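Local coordinates for protein GTP pyrophosphokinase YjbM (Bacillus subtilis PY79, PDB 5F2V) that transfers pyrophosphate from ATP to GTP or GDP, making the alarmone (p)ppGpp of the bacterial stringent response as a cooperative homotetramer, at residues I38-G43 / R75-F80; H118-Y123 / H133-I138. All blocks are in the same frame, centred on the assembly; numbering follows the deposited sequence.

Contact 1. Residues I38-G43 / R75-F80; sequences IEFVTG and RIMCQF. With APC (diphosphomethylphosphonic acid adenosyl ester), chain Q.
Phe40 and Met77 lie side by side, pointing the same way, on one face of an antiparallel strand pair. Met77 CB sits over the face of the Phe40 ring, 4.3 Å from its centroid and 17° off the normal, a CH-pi contact. Bends at chi2 and chi3 keep the thioether on that side, SD lying obliquely above the ring, 5.0 Å from its centroid, in a Met-aromatic contact.

Further along this face Thr42 OG1 touches Arg75 CB at 3.6 Å. Arg75 CG is anti to the backbone N (chi1 -176°), and the chain runs outward before turning at chi3, which lays the guanidinium against the adenine of the ATP analogue: N3 lies over one face and the ribose O2' at the edge. Gln139 accepts a hydrogen bond from Arg75 NE.

On the other face Ile38 CD1 meets Ile76 CG2, backed by helices 3-29 and 81-93. Met77 N to Phe40 O (2.9 Å) and Arg75 N to Thr42 O (2.8 Å) set the register, while Glu39 N bonds to Met77 O and Phe40 N reaches the same oxygen only weakly, a classic beta bulge. A leucine in place of Arg75 would probably leave Gln139 without its donor and the adenine without its cationic cover. Chemically, the pair thus carries a nucleotide-binding end at Thr42 and Arg75 and, at the other, Glu39 and Phe40, which bind the allosteric alarmone.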
ATOM      1  N   ILE C  38      16.735  -9.367   6.190  1.00 49.06           N
ATOM      2  CA  ILE C  38      16.037  -8.093   6.268  1.00 42.74           C
ATOM      3  C   ILE C  38      14.746  -8.227   7.052  1.00 41.00           C
ATOM      4  O   ILE C  38      13.885  -9.035   6.717  1.00 41.36           O
ATOM      5  CB  ILE C  38      15.708  -7.542   4.864  1.00 38.95           C
ATOM      6  CG1 ILE C  38      16.983  -7.314   4.054  1.00 36.11           C
ATOM      7  CG2 ILE C  38      14.919  -6.254   4.972  1.00 31.89           C
ATOM      8  CD1 ILE C  38      16.904  -6.081   3.194  1.00 34.55           C
ATOM      9  N   GLU C  39      14.606  -7.427   8.098  1.00 39.65           N
ATOM     10  CA  GLU C  39      13.382  -7.466   8.872  1.00 40.92           C
ATOM     11  C   GLU C  39      12.370  -6.505   8.250  1.00 39.15           C
ATOM     12  O   GLU C  39      11.281  -6.911   7.882  1.00 39.05           O
ATOM     13  CB  GLU C  39      13.655  -7.134  10.340  1.00 40.12           C
ATOM     14  CG  GLU C  39      12.611  -7.676  11.293  1.00 40.54           C
ATOM     15  CD  GLU C  39      12.561  -9.191  11.307  1.00 49.09           C
ATOM     16  OE1 GLU C  39      13.529  -9.843  10.844  1.00 49.54           O
ATOM     17  OE2 GLU C  39      11.545  -9.731  11.789  1.00 57.11           O
ATOM     18  N   PHE C  40      12.718  -5.233   8.115  1.00 34.66           N
ATOM     19  CA  PHE C  40      11.897  -4.397   7.272  1.00 35.50           C
ATOM     20  C   PHE C  40      12.624  -3.202   6.640  1.00 35.73           C
ATOM     21  O   PHE C  40      13.813  -3.002   6.845  1.00 37.32           O
ATOM     22  CB  PHE C  40      10.661  -3.939   8.044  1.00 35.77           C
ATOM     23  CG  PHE C  40      10.937  -3.051   9.214  1.00 38.73           C
ATOM     24  CD1 PHE C  40      11.248  -3.594  10.464  1.00 43.87           C
ATOM     25  CD2 PHE C  40      10.793  -1.677   9.099  1.00 38.75           C
ATOM     26  CE1 PHE C  40      11.462  -2.772  11.573  1.00 41.04           C
ATOM     27  CE2 PHE C  40      11.012  -0.840  10.208  1.00 41.71           C
ATOM     28  CZ  PHE C  40      11.351  -1.393  11.446  1.00 38.28           C
ATOM     29  N   VAL C  41      11.895  -2.446   5.828  1.00 29.76           N
ATOM     30  CA  VAL C  41      12.445  -1.338   5.079  1.00 27.99           C
ATOM     31  C   VAL C  41      11.598  -0.092   5.267  1.00 29.46           C
ATOM     32  O   VAL C  41      10.383  -0.169   5.276  1.00 35.76           O
ATOM     33  CB  VAL C  41      12.512  -1.648   3.573  1.00 29.95           C
ATOM     34  CG1 VAL C  41      13.070  -0.462   2.835  1.00 32.51           C
ATOM     35  CG2 VAL C  41      13.331  -2.897   3.298  1.00 25.56           C
ATOM     36  N   THR C  42      12.232   1.058   5.421  1.00 30.69           N
ATOM     37  CA  THR C  42      11.514   2.324   5.414  1.00 28.94           C
ATOM     38  C   THR C  42      12.286   3.305   4.577  1.00 29.83           C
ATOM     39  O   THR C  42      13.447   3.065   4.247  1.00 32.42           O
ATOM     40  CB  THR C  42      11.335   2.924   6.810  1.00 30.15           C
ATOM     41  OG1 THR C  42      12.617   3.289   7.333  1.00 34.95           O
ATOM     42  CG2 THR C  42      10.675   1.934   7.732  1.00 32.01           C
ATOM     43  N   GLY C  43      11.650   4.418   4.248  1.00 29.99           N
ATOM     44  CA  GLY C  43      12.282   5.427   3.432  1.00 27.83           C
ATOM     45  C   GLY C  43      11.732   6.768   3.825  1.00 30.71           C
ATOM     46  O   GLY C  43      10.695   6.864   4.480  1.00 31.65           O
ATOM     47  N   ARG C  75      16.127   2.959   4.923  1.00 33.59           N
ATOM     48  CA  ARG C  75      16.673   2.340   6.114  1.00 30.85           C
ATOM     49  C   ARG C  75      16.279   0.875   6.150  1.00 32.80           C
ATOM     50  O   ARG C  75      15.100   0.538   6.178  1.00 33.63           O
ATOM     51  CB  ARG C  75      16.189   3.059   7.366  1.00 31.64           C
ATOM     52  CG  ARG C  75      16.801   2.522   8.655  1.00 31.99           C
ATOM     53  CD  ARG C  75      16.431   3.373   9.865  1.00 33.90           C
ATOM     54  NE  ARG C  75      16.959   4.730   9.756  1.00 29.79           N
ATOM     55  CZ  ARG C  75      16.325   5.788  10.232  1.00 32.25           C
ATOM     56  NH1 ARG C  75      15.160   5.619  10.833  1.00 34.08           N
ATOM     57  NH2 ARG C  75      16.841   7.004  10.103  1.00 36.02           N
ATOM     58  N   ILE C  76      17.284   0.011   6.118  1.00 31.28           N
ATOM     59  CA  ILE C  76      17.092  -1.429   6.126  1.00 32.20           C
ATOM     60  C   ILE C  76      17.377  -1.937   7.541  1.00 35.47           C
ATOM     61  O   ILE C  76      18.426  -1.628   8.114  1.00 35.11           O
ATOM     62  CB  ILE C  76      18.017  -2.109   5.086  1.00 29.95           C
ATOM     63  CG1 ILE C  76      17.635  -1.667   3.666  1.00 35.59           C
ATOM     64  CG2 ILE C  76      17.969  -3.615   5.218  1.00 32.54           C
ATOM     65  CD1 ILE C  76      18.480  -2.291   2.551  1.00 36.63           C
ATOM     66  N   MET C  77      16.439  -2.687   8.113  1.00 35.54           N
ATOM     67  CA  MET C  77      16.574  -3.174   9.492  1.00 37.45           C
ATOM     68  C   MET C  77      16.746  -4.698   9.559  1.00 40.95           C
ATOM     69  O   MET C  77      16.072  -5.439   8.821  1.00 39.72           O
ATOM     70  CB  MET C  77      15.365  -2.753  10.322  1.00 33.87           C
ATOM     71  CG  MET C  77      15.672  -1.785  11.450  1.00 36.27           C
ATOM     72  SD  MET C  77      15.645  -0.050  10.966  1.00 45.06           S
ATOM     73  CE  MET C  77      13.953   0.139  10.435  1.00 36.27           C
ATOM     74  N   CYS C  78      17.656  -5.161  10.424  1.00 36.14           N
ATOM     75  CA  CYS C  78      17.911  -6.596  10.574  1.00 37.81           C
ATOM     76  C   CYS C  78      17.929  -7.028  12.017  1.00 40.40           C
ATOM     77  O   CYS C  78      18.178  -6.225  12.913  1.00 41.32           O
ATOM     78  CB  CYS C  78      19.239  -7.012   9.947  1.00 39.85           C
ATOM     79  SG  CYS C  78      20.066  -5.800   8.896  1.00 44.80           S
ATOM     80  N   GLN C  79      17.676  -8.316  12.238  1.00 46.89           N
ATOM     81  CA  GLN C  79      17.719  -8.888  13.579  1.00 42.18           C
ATOM     82  C   GLN C  79      19.144  -8.892  14.099  1.00 41.82           C
ATOM     83  O   GLN C  79      19.401  -8.464  15.222  1.00 46.89           O
ATOM     84  CB  GLN C  79      17.146 -10.305  13.584  1.00 42.40           C
ATOM     85  CG  GLN C  79      15.624 -10.356  13.573  1.00 46.50           C
ATOM     86  CD  GLN C  79      15.081 -11.727  13.201  1.00 53.19           C
ATOM     87  OE1 GLN C  79      15.814 -12.586  12.712  1.00 50.83           O
ATOM     88  NE2 GLN C  79      13.785 -11.933  13.418  1.00 58.79           N
ATOM     89  N   PHE C  80      20.069  -9.335  13.253  1.00 42.04           N
ATOM     90  CA  PHE C  80      21.428  -9.645  13.672  1.00 38.57           C
ATOM     91  C   PHE C  80      22.521  -8.774  13.040  1.00 39.82           C
ATOM     92  O   PHE C  80      22.525  -8.530  11.841  1.00 44.26           O
ATOM     93  CB  PHE C  80      21.713 -11.118  13.377  1.00 37.20           C
ATOM     94  CG  PHE C  80      20.703 -12.058  13.973  1.00 41.07           C
ATOM     95  CD1 PHE C  80      20.658 -12.274  15.338  1.00 43.96           C
ATOM     96  CD2 PHE C  80      19.805 -12.731  13.171  1.00 44.85           C
ATOM     97  CE1 PHE C  80      19.727 -13.137  15.890  1.00 44.66           C
ATOM     98  CE2 PHE C  80      18.881 -13.590  13.712  1.00 44.93           C
ATOM     99  CZ  PHE C  80      18.840 -13.796  15.080  1.00 46.99           C
TER
HETATM  100  PG  APC Q 301      21.602  14.691   9.212  1.00 53.48           P
HETATM  101  O1G APC Q 301      22.585  14.927   8.135  1.00 59.19           O
HETATM  102  O2G APC Q 301      22.126  15.406  10.402  1.00 54.89           O
HETATM  103  O3G APC Q 301      20.434  15.423   8.670  1.00 38.97           O
HETATM  104  PB  APC Q 301      20.901  12.253   8.181  1.00 60.98           P
HETATM  105  O1B APC Q 301      21.501  10.855   8.309  1.00 52.43           O
HETATM  106  O2B APC Q 301      21.485  12.908   6.940  1.00 43.82           O
HETATM  107  O3B APC Q 301      21.335  13.147   9.460  1.00 58.22           O
HETATM  108  PA  APC Q 301      18.230  12.981   9.460  1.00 53.07           P
HETATM  109  O1A APC Q 301      18.152  11.884  10.505  1.00 44.70           O
HETATM  110  O2A APC Q 301      19.189  13.843  10.187  1.00 33.96           O
HETATM  111  C3A APC Q 301      19.095  12.063   8.137  1.00 44.71           C
HETATM  112  O5' APC Q 301      16.808  13.763   8.932  1.00 30.03           O
HETATM  113  C5' APC Q 301      15.529  13.866   9.602  1.00 23.13           C
HETATM  114  C4' APC Q 301      14.532  12.669   9.740  1.00 30.32           C
HETATM  115  O4' APC Q 301      14.578  11.619   8.703  1.00 37.85           O
HETATM  116  C3' APC Q 301      14.564  11.773  10.956  1.00 41.23           C
HETATM  117  O3' APC Q 301      13.224  11.405  11.400  1.00 37.05           O
HETATM  118  C2' APC Q 301      15.146  10.461  10.628  1.00 40.66           C
HETATM  119  O2' APC Q 301      14.682   9.407  11.516  1.00 39.51           O
HETATM  120  C1' APC Q 301      14.660  10.243   9.260  1.00 33.84           C
HETATM  121  N9  APC Q 301      15.573   9.546   8.433  1.00 34.67           N
HETATM  122  C8  APC Q 301      16.697  10.136   8.186  1.00 35.90           C
HETATM  123  N7  APC Q 301      17.495   9.406   7.334  1.00 31.94           N
HETATM  124  C5  APC Q 301      16.674   8.238   7.039  1.00 33.04           C
HETATM  125  C6  APC Q 301      16.840   7.090   6.232  1.00 33.51           C
HETATM  126  N6  APC Q 301      18.036   6.850   5.491  1.00 29.14           N
HETATM  127  N1  APC Q 301      15.834   6.213   6.203  1.00 29.95           N
HETATM  128  C2  APC Q 301      14.712   6.404   6.912  1.00 33.43           C
HETATM  129  N3  APC Q 301      14.466   7.470   7.697  1.00 34.28           N
HETATM  130  C4  APC Q 301      15.425   8.400   7.785  1.00 33.10           C

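Contact 2. Residues H118-Y123 / H133-I138; sequences HLVVLY and HVLVEI. With MG (magnesium ion), chain R; APC (diphosphomethylphosphonic acid adenosyl ester), chain Q.
His118 and Glu137 meet at the metal end of this strand pair, His118 ND1 lying 3.8 Å from Glu137 CG, with ring and carboxylate planes 58° apart. Glu137 swings away from its own amide at chi1 (-176°) and continues extended, which carries OE2 to the magnesium ion in a long bond of 2.5 Å. Oxygens O1B and O2B of the ATP analogue and two waters also bind the metal. One water donates to Glu137 OE1, and the adenine N6 reaches the same oxygen by a weak bond.

Outward from the site, six backbone hydrogen bonds fix the register. Val121 N to Val136 O, at 2.9 Å and 173°, is nearly straight. On one face Val121 CG2 packs beside Val136 CB at 3.7 Å and Leu119 CD1 beside Ile138 CB, covered by helices 3-29 and 81-93. On the face of Glu137, Val120 and Leu135 meet at an angle, Val120 CG1 3.9 Å from Leu135 CD2.

His118, a product-binding residue, also meets the rings of Tyr105 and His109, and Asp70, a magnesium-binding residue, stands beside Glu137. A beta hairpin bearing the inferred proton acceptor next to magnesium is consistent with the nucleotidyltransferase-like synthetase site of the RelA/SpoT family.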
ATOM      1  N   HIS C 118      25.986   2.419   6.794  1.00 42.38           N
ATOM      2  CA  HIS C 118      25.283   3.029   5.698  1.00 39.86           C
ATOM      3  C   HIS C 118      26.191   3.072   4.472  1.00 42.48           C
ATOM      4  O   HIS C 118      27.409   2.965   4.596  1.00 47.21           O
ATOM      5  CB  HIS C 118      24.798   4.426   6.108  1.00 38.71           C
ATOM      6  CG  HIS C 118      25.843   5.492   5.988  1.00 45.61           C
ATOM      7  ND1 HIS C 118      25.954   6.306   4.882  1.00 53.93           N
ATOM      8  CD2 HIS C 118      26.832   5.870   6.831  1.00 53.07           C
ATOM      9  CE1 HIS C 118      26.960   7.144   5.047  1.00 53.09           C
ATOM     10  NE2 HIS C 118      27.513   6.901   6.221  1.00 56.43           N
ATOM     11  N   LEU C 119      25.600   3.179   3.291  1.00 35.61           N
ATOM     12  CA  LEU C 119      26.380   3.407   2.082  1.00 42.94           C
ATOM     13  C   LEU C 119      25.547   4.183   1.063  1.00 47.33           C
ATOM     14  O   LEU C 119      24.327   4.065   1.030  1.00 48.82           O
ATOM     15  CB  LEU C 119      26.897   2.089   1.486  1.00 41.31           C
ATOM     16  CG  LEU C 119      26.009   0.856   1.467  1.00 42.94           C
ATOM     17  CD1 LEU C 119      24.725   1.213   0.784  1.00 43.45           C
ATOM     18  CD2 LEU C 119      26.687  -0.289   0.734  1.00 41.10           C
ATOM     19  N   VAL C 120      26.203   5.002   0.249  1.00 45.08           N
ATOM     20  CA  VAL C 120      25.479   5.838  -0.692  1.00 40.70           C
ATOM     21  C   VAL C 120      25.482   5.205  -2.073  1.00 38.82           C
ATOM     22  O   VAL C 120      26.486   4.648  -2.505  1.00 38.84           O
ATOM     23  CB  VAL C 120      26.082   7.226  -0.767  1.00 41.14           C
ATOM     24  CG1 VAL C 120      25.241   8.097  -1.652  1.00 41.43           C
ATOM     25  CG2 VAL C 120      26.170   7.814   0.621  1.00 46.34           C
ATOM     26  N   VAL C 121      24.343   5.265  -2.751  1.00 36.31           N
ATOM     27  CA  VAL C 121      24.238   4.721  -4.104  1.00 40.62           C
ATOM     28  C   VAL C 121      23.841   5.809  -5.103  1.00 36.40           C
ATOM     29  O   VAL C 121      23.153   6.773  -4.758  1.00 36.75           O
ATOM     30  CB  VAL C 121      23.219   3.561  -4.182  1.00 38.78           C
ATOM     31  CG1 VAL C 121      23.462   2.560  -3.073  1.00 35.33           C
ATOM     32  CG2 VAL C 121      21.788   4.092  -4.115  1.00 37.09           C
ATOM     33  N   LEU C 122      24.310   5.677  -6.333  1.00 38.81           N
ATOM     34  CA  LEU C 122      23.812   6.538  -7.406  1.00 41.12           C
ATOM     35  C   LEU C 122      22.744   5.753  -8.196  1.00 38.53           C
ATOM     36  O   LEU C 122      23.029   4.687  -8.747  1.00 37.95           O
ATOM     37  CB  LEU C 122      24.969   7.000  -8.300  1.00 37.39           C
ATOM     38  CG  LEU C 122      24.723   8.101  -9.332  1.00 42.53           C
ATOM     39  CD1 LEU C 122      24.109   9.344  -8.699  1.00 40.62           C
ATOM     40  CD2 LEU C 122      26.028   8.449 -10.015  1.00 37.35           C
ATOM     41  N   TYR C 123      21.511   6.250  -8.202  1.00 36.16           N
ATOM     42  CA  TYR C 123      20.393   5.521  -8.810  1.00 40.62           C
ATOM     43  C   TYR C 123      19.910   6.217 -10.096  1.00 43.29           C
ATOM     44  O   TYR C 123      19.619   7.413 -10.074  1.00 43.41           O
ATOM     45  CB  TYR C 123      19.251   5.383  -7.794  1.00 37.61           C
ATOM     46  CG  TYR C 123      18.029   4.638  -8.282  1.00 38.41           C
ATOM     47  CD1 TYR C 123      18.028   3.255  -8.379  1.00 39.30           C
ATOM     48  CD2 TYR C 123      16.861   5.317  -8.613  1.00 38.80           C
ATOM     49  CE1 TYR C 123      16.901   2.559  -8.822  1.00 37.50           C
ATOM     50  CE2 TYR C 123      15.732   4.632  -9.062  1.00 39.98           C
ATOM     51  CZ  TYR C 123      15.761   3.252  -9.164  1.00 37.95           C
ATOM     52  OH  TYR C 123      14.646   2.563  -9.587  1.00 34.98           O
ATOM     53  N   HIS C 133      20.268  10.882 -12.639  1.00 46.05           N
ATOM     54  CA  HIS C 133      20.964  10.190 -11.547  1.00 51.68           C
ATOM     55  C   HIS C 133      20.833  10.889 -10.187  1.00 42.14           C
ATOM     56  O   HIS C 133      21.120  12.077 -10.048  1.00 44.92           O
ATOM     57  CB  HIS C 133      22.442  10.017 -11.896  1.00 54.56           C
ATOM     58  CG  HIS C 133      22.667   9.179 -13.108  1.00 50.61           C
ATOM     59  ND1 HIS C 133      22.775   9.716 -14.372  1.00 54.20           N
ATOM     60  CD2 HIS C 133      22.763   7.836 -13.254  1.00 50.79           C
ATOM     61  CE1 HIS C 133      22.947   8.738 -15.244  1.00 60.73           C
ATOM     62  NE2 HIS C 133      22.943   7.588 -14.591  1.00 57.42           N
ATOM     63  N   VAL C 134      20.384  10.154  -9.179  1.00 43.66           N
ATOM     64  CA  VAL C 134      20.165  10.777  -7.867  1.00 47.47           C
ATOM     65  C   VAL C 134      20.877  10.013  -6.758  1.00 37.31           C
ATOM     66  O   VAL C 134      20.948   8.778  -6.771  1.00 38.41           O
ATOM     67  CB  VAL C 134      18.652  10.900  -7.534  1.00 41.94           C
ATOM     68  CG1 VAL C 134      17.916  11.615  -8.671  1.00 38.75           C
ATOM     69  CG2 VAL C 134      18.037   9.546  -7.269  1.00 35.65           C
ATOM     70  N   LEU C 135      21.444  10.750  -5.819  1.00 33.47           N
ATOM     71  CA  LEU C 135      22.057  10.102  -4.669  1.00 37.29           C
ATOM     72  C   LEU C 135      20.962   9.554  -3.771  1.00 36.15           C
ATOM     73  O   LEU C 135      19.930  10.206  -3.549  1.00 32.95           O
ATOM     74  CB  LEU C 135      22.961  11.068  -3.902  1.00 35.73           C
ATOM     75  CG  LEU C 135      24.167  11.447  -4.752  1.00 34.68           C
ATOM     76  CD1 LEU C 135      24.876  12.640  -4.169  1.00 30.59           C
ATOM     77  CD2 LEU C 135      25.097  10.244  -4.930  1.00 30.73           C
ATOM     78  N   VAL C 136      21.178   8.334  -3.291  1.00 34.92           N
ATOM     79  CA  VAL C 136      20.302   7.743  -2.299  1.00 35.79           C
ATOM     80  C   VAL C 136      21.133   7.142  -1.192  1.00 38.74           C
ATOM     81  O   VAL C 136      21.985   6.291  -1.461  1.00 42.01           O
ATOM     82  CB  VAL C 136      19.408   6.656  -2.885  1.00 34.84           C
ATOM     83  CG1 VAL C 136      18.594   6.007  -1.766  1.00 29.67           C
ATOM     84  CG2 VAL C 136      18.499   7.230  -3.977  1.00 32.73           C
ATOM     85  N   GLU C 137      20.893   7.573   0.045  1.00 32.21           N
ATOM     86  CA  GLU C 137      21.573   6.980   1.191  1.00 29.95           C
ATOM     87  C   GLU C 137      20.787   5.796   1.737  1.00 29.37           C
ATOM     88  O   GLU C 137      19.605   5.912   2.038  1.00 28.08           O
ATOM     89  CB  GLU C 137      21.789   8.014   2.298  1.00 30.44           C
ATOM     90  CG  GLU C 137      22.585   7.481   3.481  1.00 31.58           C
ATOM     91  CD  GLU C 137      22.311   8.249   4.754  1.00 33.46           C
ATOM     92  OE1 GLU C 137      21.260   7.983   5.368  1.00 31.94           O
ATOM     93  OE2 GLU C 137      23.136   9.113   5.148  1.00 37.97           O
ATOM     94  N   ILE C 138      21.454   4.658   1.873  1.00 32.45           N
ATOM     95  CA  ILE C 138      20.835   3.460   2.429  1.00 31.41           C
ATOM     96  C   ILE C 138      21.450   3.082   3.770  1.00 33.96           C
ATOM     97  O   ILE C 138      22.543   2.511   3.829  1.00 34.27           O
ATOM     98  CB  ILE C 138      20.968   2.260   1.491  1.00 31.04           C
ATOM     99  CG1 ILE C 138      20.206   2.522   0.199  1.00 30.10           C
ATOM    100  CG2 ILE C 138      20.429   0.997   2.149  1.00 27.58           C
ATOM    101  CD1 ILE C 138      20.349   1.414  -0.778  1.00 29.36           C
TER
HETATM  102 MG    MG R 302      21.708  10.919   6.190  1.00 52.11          MG
HETATM  103  PG  APC Q 301      21.602  14.691   9.212  1.00 53.48           P
HETATM  104  O1G APC Q 301      22.585  14.927   8.135  1.00 59.19           O
HETATM  105  O2G APC Q 301      22.126  15.406  10.402  1.00 54.89           O
HETATM  106  O3G APC Q 301      20.434  15.423   8.670  1.00 38.97           O
HETATM  107  PB  APC Q 301      20.901  12.253   8.181  1.00 60.98           P
HETATM  108  O1B APC Q 301      21.501  10.855   8.309  1.00 52.43           O
HETATM  109  O2B APC Q 301      21.485  12.908   6.940  1.00 43.82           O
HETATM  110  O3B APC Q 301      21.335  13.147   9.460  1.00 58.22           O
HETATM  111  PA  APC Q 301      18.230  12.981   9.460  1.00 53.07           P
HETATM  112  O1A APC Q 301      18.152  11.884  10.505  1.00 44.70           O
HETATM  113  O2A APC Q 301      19.189  13.843  10.187  1.00 33.96           O
HETATM  114  C3A APC Q 301      19.095  12.063   8.137  1.00 44.71           C
HETATM  115  O5' APC Q 301      16.808  13.763   8.932  1.00 30.03           O
HETATM  116  C5' APC Q 301      15.529  13.866   9.602  1.00 23.13           C
HETATM  117  C4' APC Q 301      14.532  12.669   9.740  1.00 30.32           C
HETATM  118  O4' APC Q 301      14.578  11.619   8.703  1.00 37.85           O
HETATM  119  C3' APC Q 301      14.564  11.773  10.956  1.00 41.23           C
HETATM  120  O3' APC Q 301      13.224  11.405  11.400  1.00 37.05           O
HETATM  121  C2' APC Q 301      15.146  10.461  10.628  1.00 40.66           C
HETATM  122  O2' APC Q 301      14.682   9.407  11.516  1.00 39.51           O
HETATM  123  C1' APC Q 301      14.660  10.243   9.260  1.00 33.84           C
HETATM  124  N9  APC Q 301      15.573   9.546   8.433  1.00 34.67           N
HETATM  125  C8  APC Q 301      16.697  10.136   8.186  1.00 35.90           C
HETATM  126  N7  APC Q 301      17.495   9.406   7.334  1.00 31.94           N
HETATM  127  C5  APC Q 301      16.674   8.238   7.039  1.00 33.04           C
HETATM  128  C6  APC Q 301      16.840   7.090   6.232  1.00 33.51           C
HETATM  129  N6  APC Q 301      18.036   6.850   5.491  1.00 29.14           N
HETATM  130  N1  APC Q 301      15.834   6.213   6.203  1.00 29.95           N
HETATM  131  C2  APC Q 301      14.712   6.404   6.912  1.00 33.43           C
HETATM  132  N3  APC Q 301      14.466   7.470   7.697  1.00 34.28           N
HETATM  133  C4  APC Q 301      15.425   8.400   7.785  1.00 33.10           C
HETATM  134  O   HOH W   1      19.891   9.667   6.540  1.00 37.16           O
HETATM  135  O   HOH W   2      23.823  11.864   5.953  1.00 58.07           O

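From the N terminus, helix 3-29 leads to strand 40-45, and contact 1 closes a loop of 31 residues, including helix 48-58, when strand 72-78 returns antiparallel beside it. Contact 2 opens only afterwards and closes the tighter hairpin of strands 116-127 and 130-142, so the two follow in series, neither nested nor crossed. Strand 130-142 lies parallel to strand 72-78, joining both pairs into one mixed sheet, which strand 98-100 completes at the edge beside strand 116-127. The contact centres are about 16 Å apart, yet Ile76 CD1 touches Ile138 CG2 at 3.8 Å. Both contacts reach the ATP analogue: contact 1 at its adenosine part, contact 2 at the adenine N6 and, through magnesium, the phosphates.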